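Local coordinates for protein AHL synthase (Burkholderia glumae, PDB 3P2F) that probably makes N-acyl-homoserine lactone quorum-sensing signals from a fatty acyl-[acyl-carrier protein] and S-adenosyl-L-methionine, at residues D51-L56 with A68-T73; S101-T106 with P122-A127; H157-G162 with A174-I179. The protein carries 3 engineered substitutions. All coordinates share one frame; numbering follows the deposited sequence.

Contact 1. Residues D51-L56 with A68-T73; sequences DTVYVL and ARLLPT
Thr-52 meets the second strand with both its branches. CG2, anti to the backbone N, rests 3.5 Å from Arg-69 CG and also lies over one face of the Tyr-54 ring, near its rim. OG1 sits beside Leu-71 CD2, while the backbones of Tyr-47 and Arg-49 supply its hydrogen bonds; threonine suits the place because one branch is apolar and the other polar. At Val-53 the regular pairing begins. Leu-70 N gives an almost straight bond to Val-53 O (2.8 Å, 173°), whereas the return bond to Leu-70 O is longer and less certain, since that oxygen is modelled too close to a neighbour. Val-53 and Val-55, beta-branched and at ease in a strand, point with Leu-70 and Ala-68 to the face covered by helix 120-132. Tyr-54 turns to the other face, as a non-hydrogen-bonded pair with Arg-69. The two side chains run alongside each other in the same direction, Tyr-54 CE1 being 3.9 Å from Arg-69 CD, but the ring and guanidinium planes differ by 44° and do not stack. Arginine offers methylenes to the ring and to Thr-52 and a charged end to Asp-45 and Asp-48; Asp-48 also bonds Tyr-54 OH, tying the two side chains together. Next, Val-55 N donates to Ala-68 O at 3.1 Å, and Ala-68 N answers Val-55 O with a weak, bent bond. Val-55 CG1 presses tightly on Ala-68 CB, 3.4 Å away, and meets Leu-70 CD2 at 3.9 Å; the short alanine lets the valine close in. The whole is an antiparallel beta hairpin of strands 53-58 and 64-72, set between strands 2-6 and 97-105 in the mixed sheet of the acetyltransferase-like fold of autoinducer synthases.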
loop_
_atom_site.group_PDB
_atom_site.type_symbol
_atom_site.label_atom_id
_atom_site.label_comp_id
_atom_site.label_asym_id
_atom_site.label_seq_id
_atom_site.Cartn_x
_atom_site.Cartn_y
_atom_site.Cartn_z
ATOM N N ASP A 51 14.352 -6.508 1.037
ATOM C CA ASP A 51 13.576 -6.399 2.273
ATOM C C ASP A 51 12.140 -5.920 2.038
ATOM O O ASP A 51 11.319 -5.927 2.953
ATOM C CB ASP A 51 14.261 -5.440 3.253
ATOM C CG ASP A 51 14.333 -4.019 2.723
ATOM O OD1 ASP A 51 13.927 -3.081 3.447
ATOM O OD2 ASP A 51 14.797 -3.839 1.579
ATOM N N THR A 52 11.833 -5.499 0.818
ATOM C CA THR A 52 10.488 -5.023 0.520
ATOM C C THR A 52 9.455 -6.141 0.672
ATOM O O THR A 52 9.711 -7.292 0.320
ATOM C CB THR A 52 10.401 -4.466 -0.911
ATOM O OG1 THR A 52 11.386 -3.442 -1.083
ATOM C CG2 THR A 52 9.021 -3.877 -1.171
ATOM N N VAL A 53 8.291 -5.795 1.211
ATOM C CA VAL A 53 7.218 -6.763 1.384
ATOM C C VAL A 53 6.101 -6.462 0.388
ATOM O O VAL A 53 5.714 -5.307 0.206
ATOM C CB VAL A 53 6.675 -6.738 2.827
ATOM C CG1 VAL A 53 6.542 -5.322 3.288
ATOM C CG2 VAL A 53 5.324 -7.430 2.900
ATOM N N TYR A 54 5.609 -7.507 -0.273
ATOM C CA TYR A 54 4.542 -7.361 -1.261
ATOM C C TYR A 54 3.338 -8.237 -0.953
ATOM O O TYR A 54 3.445 -9.296 -0.335
ATOM C CB TYR A 54 5.026 -7.757 -2.663
ATOM C CG TYR A 54 6.210 -6.990 -3.189
ATOM C CD1 TYR A 54 6.052 -5.734 -3.777
ATOM C CD2 TYR A 54 7.504 -7.515 -3.081
ATOM C CE1 TYR A 54 7.148 -5.017 -4.238
ATOM C CE2 TYR A 54 8.610 -6.806 -3.538
ATOM C CZ TYR A 54 8.424 -5.558 -4.112
ATOM O OH TYR A 54 9.516 -4.848 -4.533
ATOM N N VAL A 55 2.179 -7.784 -1.401
ATOM C CA VAL A 55 0.975 -8.575 -1.252
ATOM C C VAL A 55 0.365 -8.578 -2.647
ATOM O O VAL A 55 0.237 -7.528 -3.273
ATOM C CB VAL A 55 0.002 -7.988 -0.187
ATOM C CG1 VAL A 55 0.370 -6.572 0.144
ATOM C CG2 VAL A 55 -1.435 -8.088 -0.675
ATOM N N LEU A 56 0.050 -9.766 -3.153
ATOM C CA LEU A 56 -0.534 -9.890 -4.480
ATOM C C LEU A 56 -1.887 -10.556 -4.371
ATOM O O LEU A 56 -2.081 -11.469 -3.562
ATOM C CB LEU A 56 0.332 -10.755 -5.406
ATOM C CG LEU A 56 1.858 -10.635 -5.510
ATOM C CD1 LEU A 56 2.336 -11.575 -6.612
ATOM C CD2 LEU A 56 2.268 -9.212 -5.820
ATOM N N ALA A 68 0.297 -4.614 -3.779
ATOM C CA ALA A 68 0.586 -3.622 -2.759
ATOM C C ALA A 68 2.025 -3.790 -2.318
ATOM O O ALA A 68 2.570 -4.893 -2.334
ATOM C CB ALA A 68 -0.344 -3.778 -1.574
ATOM N N ARG A 69 2.636 -2.683 -1.932
ATOM C CA ARG A 69 4.018 -2.688 -1.493
ATOM C C ARG A 69 4.124 -2.013 -0.133
ATOM O O ARG A 69 3.702 -0.866 0.033
ATOM C CB ARG A 69 4.893 -1.951 -2.518
ATOM C CG ARG A 69 6.345 -1.818 -2.115
ATOM C CD ARG A 69 7.202 -1.289 -3.257
ATOM N NE ARG A 69 6.997 0.134 -3.509
ATOM C CZ ARG A 69 7.612 0.811 -4.476
ATOM N NH1 ARG A 69 8.466 0.189 -5.282
ATOM N NH2 ARG A 69 7.389 2.113 -4.626
ATOM N N LEU A 70 4.675 -2.742 0.838
ATOM C CA LEU A 70 4.860 -2.221 2.188
ATOM C C LEU A 70 6.345 -2.016 2.470
ATOM O O LEU A 70 7.176 -2.845 2.096
ATOM C CB LEU A 70 4.275 -3.181 3.227
ATOM C CG LEU A 70 2.766 -3.173 3.485
ATOM C CD1 LEU A 70 2.314 -1.743 3.692
ATOM C CD2 LEU A 70 2.021 -3.795 2.330
ATOM N N LEU A 71 6.667 -0.911 3.138
ATOM C CA LEU A 71 8.045 -0.575 3.483
ATOM C C LEU A 71 8.124 0.050 4.866
ATOM O O LEU A 71 7.251 0.823 5.247
ATOM C CB LEU A 71 8.621 0.431 2.483
ATOM C CG LEU A 71 8.941 -0.011 1.058
ATOM C CD1 LEU A 71 9.336 1.213 0.241
ATOM C CD2 LEU A 71 10.067 -1.042 1.068
ATOM N N PRO A 72 9.183 -0.270 5.635
ATOM C CA PRO A 72 9.330 0.307 6.974
ATOM C C PRO A 72 9.839 1.734 6.796
ATOM O O PRO A 72 10.727 1.978 5.976
ATOM C CB PRO A 72 10.362 -0.601 7.628
ATOM C CG PRO A 72 11.251 -0.955 6.469
ATOM C CD PRO A 72 10.265 -1.231 5.351
ATOM N N THR A 73 9.270 2.674 7.543
ATOM C CA THR A 73 9.684 4.063 7.428
ATOM C C THR A 73 11.072 4.337 8.008
ATOM O O THR A 73 11.597 5.437 7.846
ATOM C CB THR A 73 8.663 5.010 8.097
ATOM O OG1 THR A 73 8.487 4.640 9.468
ATOM C CG2 THR A 73 7.321 4.936 7.374
#

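Contact 2. Residues S101-T106 with P122-A127; sequences SRFAAT and PMLAAA
With CG anti to the backbone N (chi1 -175°), the Phe-103 ring reaches from its strand to the helix; at Met-123, CG lies anti to the carbonyl carbon (chi1 -67°), which sets it beside Ala-105 before the chain folds again at the next two bonds. This is helix-on-sheet packing in an alpha/beta sandwich: strand 103-105 and helix 122-127 run at 142° to each other, their axes 9.3 Å apart. Phenylalanine is long and flat enough to span that layer. The side chains of Phe-103 and Met-123 slide past each other in opposite directions, and Phe-103 CE1 lies 3.7 Å from Met-123 CB. The edge of the ring is turned to the helix backbone, with Met-123 C and Leu-124 N close to its plane. Along the strand the small residues alternate. Ala-104 points away from helix 122-127 and packs on Val-26 and Phe-27 of helix 13-30, so the sheet carries a helix on each side here. Ala-105 points toward helix 122-127, its methyl 4.3 Å from Met-123 CG. From the next residue of the helix, Leu-124 CB lies 4.0 Å from Phe-103 CZ.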
loop_
_atom_site.group_PDB
_atom_site.type_symbol
_atom_site.label_atom_id
_atom_site.label_comp_id
_atom_site.label_asym_id
_atom_site.label_seq_id
_atom_site.Cartn_x
_atom_site.Cartn_y
_atom_site.Cartn_z
ATOM N N SER A 101 2.496 1.741 -0.673
ATOM C CA SER A 101 2.626 2.336 -2.002
ATOM C C SER A 101 2.318 1.285 -3.065
ATOM O O SER A 101 2.107 0.117 -2.736
ATOM C CB SER A 101 4.033 2.909 -2.206
ATOM O OG SER A 101 5.024 1.904 -2.153
ATOM N N ARG A 102 2.277 1.695 -4.329
ATOM C CA ARG A 102 2.006 0.754 -5.415
ATOM C C ARG A 102 0.788 -0.089 -5.081
ATOM O O ARG A 102 0.794 -1.306 -5.265
ATOM C CB ARG A 102 3.210 -0.162 -5.610
ATOM C CG ARG A 102 4.006 0.097 -6.859
ATOM C CD ARG A 102 4.201 1.567 -7.083
ATOM N NE ARG A 102 5.115 1.835 -8.182
ATOM C CZ ARG A 102 5.715 3.004 -8.356
ATOM N NH1 ARG A 102 5.482 3.993 -7.504
ATOM N NH2 ARG A 102 6.564 3.178 -9.358
ATOM N N PHE A 103 -0.255 0.564 -4.584
ATOM C CA PHE A 103 -1.472 -0.128 -4.198
ATOM C C PHE A 103 -2.488 -0.092 -5.337
ATOM O O PHE A 103 -2.829 0.980 -5.835
ATOM C CB PHE A 103 -2.057 0.534 -2.954
ATOM C CG PHE A 103 -3.260 -0.168 -2.402
ATOM C CD1 PHE A 103 -3.119 -1.330 -1.654
ATOM C CD2 PHE A 103 -4.540 0.337 -2.630
ATOM C CE1 PHE A 103 -4.238 -1.988 -1.131
ATOM C CE2 PHE A 103 -5.665 -0.310 -2.115
ATOM C CZ PHE A 103 -5.512 -1.478 -1.361
ATOM N N ALA A 104 -2.971 -1.266 -5.738
ATOM C CA ALA A 104 -3.940 -1.361 -6.826
ATOM C C ALA A 104 -4.756 -2.656 -6.814
ATOM O O ALA A 104 -4.324 -3.675 -6.278
ATOM C CB ALA A 104 -3.224 -1.221 -8.168
ATOM N N ALA A 105 -5.942 -2.596 -7.413
ATOM C CA ALA A 105 -6.825 -3.753 -7.515
ATOM C C ALA A 105 -7.603 -3.619 -8.819
ATOM O O ALA A 105 -8.176 -2.568 -9.101
ATOM C CB ALA A 105 -7.782 -3.805 -6.329
ATOM N N THR A 106 -7.611 -4.681 -9.618
ATOM C CA THR A 106 -8.317 -4.669 -10.893
ATOM C C THR A 106 -9.731 -5.221 -10.745
ATOM O O THR A 106 -9.913 -6.414 -10.499
ATOM C CB THR A 106 -7.573 -5.507 -11.940
ATOM O OG1 THR A 106 -6.267 -4.954 -12.151
ATOM C CG2 THR A 106 -8.341 -5.515 -13.255
ATOM N N PRO A 122 -10.038 -6.575 0.179
ATOM C CA PRO A 122 -9.191 -7.736 0.473
ATOM C C PRO A 122 -7.712 -7.364 0.463
ATOM O O PRO A 122 -6.955 -7.779 1.339
ATOM C CB PRO A 122 -9.527 -8.717 -0.656
ATOM C CG PRO A 122 -10.868 -8.284 -1.134
ATOM C CD PRO A 122 -10.777 -6.789 -1.077
ATOM N N MET A 123 -7.313 -6.589 -0.539
ATOM C CA MET A 123 -5.921 -6.147 -0.676
ATOM C C MET A 123 -5.478 -5.310 0.518
ATOM O O MET A 123 -4.378 -5.490 1.026
ATOM C CB MET A 123 -5.736 -5.324 -1.957
ATOM C CG MET A 123 -5.907 -6.121 -3.244
ATOM S SD MET A 123 -4.765 -7.516 -3.293
ATOM C CE MET A 123 -3.195 -6.637 -3.332
ATOM N N LEU A 124 -6.332 -4.396 0.963
ATOM C CA LEU A 124 -5.989 -3.551 2.099
ATOM C C LEU A 124 -5.933 -4.371 3.390
ATOM O O LEU A 124 -5.066 -4.149 4.237
ATOM C CB LEU A 124 -7.003 -2.411 2.245
ATOM C CG LEU A 124 -6.684 -1.332 3.290
ATOM C CD1 LEU A 124 -5.298 -0.740 3.026
ATOM C CD2 LEU A 124 -7.740 -0.236 3.235
ATOM N N ALA A 125 -6.851 -5.323 3.536
ATOM C CA ALA A 125 -6.885 -6.158 4.732
ATOM C C ALA A 125 -5.567 -6.914 4.890
ATOM O O ALA A 125 -4.959 -6.902 5.961
ATOM C CB ALA A 125 -8.061 -7.140 4.664
ATOM N N ALA A 126 -5.132 -7.573 3.820
ATOM C CA ALA A 126 -3.876 -8.311 3.844
ATOM C C ALA A 126 -2.738 -7.324 4.105
ATOM O O ALA A 126 -1.808 -7.615 4.853
ATOM C CB ALA A 126 -3.660 -9.029 2.516
ATOM N N ALA A 127 -2.820 -6.146 3.496
ATOM C CA ALA A 127 -1.788 -5.139 3.694
ATOM C C ALA A 127 -1.710 -4.708 5.161
ATOM O O ALA A 127 -0.628 -4.680 5.749
ATOM C CB ALA A 127 -2.060 -3.932 2.807
#

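Contact 3. Residues H157-G162 with A174-I179; sequences HAHRAG and ACWIDI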
loop_
_atom_site.group_PDB
_atom_site.type_symbol
_atom_site.label_atom_id
_atom_site.label_comp_id
_atom_site.label_asym_id
_atom_site.label_seq_id
_atom_site.Cartn_x
_atom_site.Cartn_y
_atom_site.Cartn_z
ATOM N N HIS A 157 -10.094 3.871 9.374
ATOM C CA HIS A 157 -9.821 5.175 9.952
ATOM C C HIS A 157 -8.690 5.843 9.164
ATOM O O HIS A 157 -7.527 5.781 9.555
ATOM C CB HIS A 157 -9.417 5.018 11.422
ATOM C CG HIS A 157 -9.170 6.314 12.132
ATOM N ND1 HIS A 157 -9.255 7.539 11.505
ATOM C CD2 HIS A 157 -8.835 6.573 13.417
ATOM C CE1 HIS A 157 -8.983 8.497 12.373
ATOM N NE2 HIS A 157 -8.726 7.937 13.541
ATOM N N ALA A 158 -9.035 6.451 8.037
ATOM C CA ALA A 158 -8.054 7.156 7.219
ATOM C C ALA A 158 -8.212 8.655 7.472
ATOM O O ALA A 158 -9.329 9.143 7.670
ATOM C CB ALA A 158 -8.280 6.858 5.744
ATOM N N HIS A 159 -7.094 9.371 7.491
ATOM C CA HIS A 159 -7.100 10.820 7.685
ATOM C C HIS A 159 -5.871 11.393 6.975
ATOM O O HIS A 159 -4.857 10.716 6.829
ATOM C CB HIS A 159 -7.108 11.189 9.179
ATOM C CG HIS A 159 -5.952 10.641 9.961
ATOM N ND1 HIS A 159 -5.862 9.316 10.331
ATOM C CD2 HIS A 159 -4.864 11.250 10.486
ATOM C CE1 HIS A 159 -4.771 9.134 11.054
ATOM N NE2 HIS A 159 -4.147 10.293 11.163
ATOM N N ARG A 160 -5.967 12.641 6.532
ATOM C CA ARG A 160 -4.886 13.269 5.785
ATOM C C ARG A 160 -3.643 13.695 6.552
ATOM O O ARG A 160 -3.723 14.170 7.685
ATOM C CB ARG A 160 -5.444 14.464 5.011
ATOM C CG ARG A 160 -6.504 14.051 4.012
ATOM C CD ARG A 160 -7.100 15.220 3.263
ATOM N NE ARG A 160 -7.908 14.714 2.163
ATOM C CZ ARG A 160 -8.576 15.466 1.296
ATOM N NH1 ARG A 160 -8.545 16.796 1.390
ATOM N NH2 ARG A 160 -9.280 14.882 0.334
ATOM N N ALA A 161 -2.492 13.520 5.910
ATOM C CA ALA A 161 -1.206 13.903 6.497
ATOM C C ALA A 161 -0.723 15.183 5.821
ATOM O O ALA A 161 0.366 15.675 6.110
ATOM C CB ALA A 161 -0.179 12.795 6.298
ATOM N N GLY A 162 -1.546 15.712 4.921
ATOM C CA GLY A 162 -1.190 16.930 4.212
ATOM C C GLY A 162 -2.287 17.352 3.251
ATOM O O GLY A 162 -3.277 16.646 3.086
ATOM N N ALA A 174 -1.147 12.945 0.768
ATOM C CA ALA A 174 -0.416 12.100 1.695
ATOM C C ALA A 174 -1.524 11.643 2.635
ATOM O O ALA A 174 -2.256 12.463 3.198
ATOM C CB ALA A 174 0.635 12.904 2.444
ATOM N N CYS A 175 -1.663 10.334 2.794
ATOM C CA CYS A 175 -2.722 9.808 3.625
ATOM C C CYS A 175 -2.260 8.828 4.691
ATOM O O CYS A 175 -1.341 8.034 4.490
ATOM C CB CYS A 175 -3.776 9.157 2.726
ATOM S SG CYS A 175 -5.151 8.358 3.580
ATOM N N TRP A 176 -2.909 8.916 5.845
ATOM C CA TRP A 176 -2.624 8.041 6.969
ATOM C C TRP A 176 -3.773 7.068 7.118
ATOM O O TRP A 176 -4.893 7.342 6.693
ATOM C CB TRP A 176 -2.526 8.833 8.274
ATOM C CG TRP A 176 -1.144 9.009 8.794
ATOM C CD1 TRP A 176 -0.203 8.032 8.999
ATOM C CD2 TRP A 176 -0.553 10.229 9.225
ATOM N NE1 TRP A 176 0.937 8.574 9.535
ATOM C CE2 TRP A 176 0.750 9.925 9.684
ATOM C CE3 TRP A 176 -0.997 11.552 9.271
ATOM C CZ2 TRP A 176 1.612 10.895 10.183
ATOM C CZ3 TRP A 176 -0.144 12.516 9.765
ATOM C CH2 TRP A 176 1.150 12.183 10.216
ATOM N N ILE A 177 -3.472 5.932 7.725
ATOM C CA ILE A 177 -4.455 4.915 8.034
ATOM C C ILE A 177 -4.042 4.435 9.419
ATOM O O ILE A 177 -2.938 3.907 9.590
ATOM C CB ILE A 177 -4.405 3.714 7.074
ATOM C CG1 ILE A 177 -4.961 4.100 5.705
ATOM C CG2 ILE A 177 -5.228 2.560 7.652
ATOM C CD1 ILE A 177 -4.850 2.977 4.686
ATOM N N ASP A 178 -4.897 4.653 10.415
ATOM C CA ASP A 178 -4.576 4.196 11.762
ATOM C C ASP A 178 -4.979 2.739 11.888
ATOM O O ASP A 178 -6.065 2.345 11.466
ATOM C CB ASP A 178 -5.315 5.014 12.825
ATOM C CG ASP A 178 -4.732 6.408 13.005
ATOM O OD1 ASP A 178 -3.755 6.745 12.294
ATOM O OD2 ASP A 178 -5.250 7.164 13.860
ATOM N N ILE A 179 -4.097 1.931 12.455
ATOM C CA ILE A 179 -4.419 0.529 12.646
ATOM C C ILE A 179 -5.023 0.398 14.044
ATOM O O ILE A 179 -4.390 -0.082 14.982
ATOM C CB ILE A 179 -3.164 -0.350 12.495
ATOM C CG1 ILE A 179 -2.563 -0.131 11.099
ATOM C CG2 ILE A 179 -3.527 -1.817 12.698
ATOM C CD1 ILE A 179 -1.220 -0.805 10.887
#
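One face of the His-159 ring lies over Trp-176 CB, a CH-pi contact 3.7 Å from that carbon to the ring centroid, and the Asp-178 carboxylate approaches the ring's edge. That last approach is modelled too short, and the imidazole is probably turned over, so its polar detail is doubtful. The pair belongs to an antiparallel strand pairing near one end of the mixed sheet, strand 158-160 running against 170-178. Histidine and indole planes are only 23° apart but slid so far that they barely overlap. His-159 CG stands between the backbone N and carbonyl carbon (chi1 58°), which swings the ring across to the neighbouring strand. At the indole, Arg-160 O sits at the edge, and Ala-161 CB stands above the indole plane, out toward the rim, 3.3 Å from Trp-176 CE3; alanine's single methyl suits so close an approach. Over one face of His-157, near its rim, comes Asp-178 CG, while Asp-178 OD1 is held by Gln-138. On the other side of the sheet Ala-158 CB meets Cys-175 SG at 4.1 Å, and Ile-177 continues that apolar face. Trp-176 N bonds His-159 O at 2.8 Å, and His-159 N returns a bond to Trp-176 O. Beyond them, Ala-161 N bonds Ala-174 O at 2.9 Å.

How the contacts relate
All three contacts reach one sheet and follow one another along the chain. Contacts 1 and 2, with centres about 11 Å apart, are joined directly: strands 64-72 and 97-105 are neighbours, Arg-69 O and Ser-101 N probably share a hydrogen bond at 3.0 Å, and Ala-68 CB packs 3.7 Å from Phe-103 CD1. Helix 120-132 unites the set, because Met-123 CE reaches Val-55 CG2 of contact 1 at 3.5 Å and Leu-124 CD1 touches Ile-177 CD1 of contact 3 at 4.1 Å. The centres of contacts 2 and 3 are about 15 Å apart. Contacts 1 and 3, about 18 Å apart between centres, do not touch.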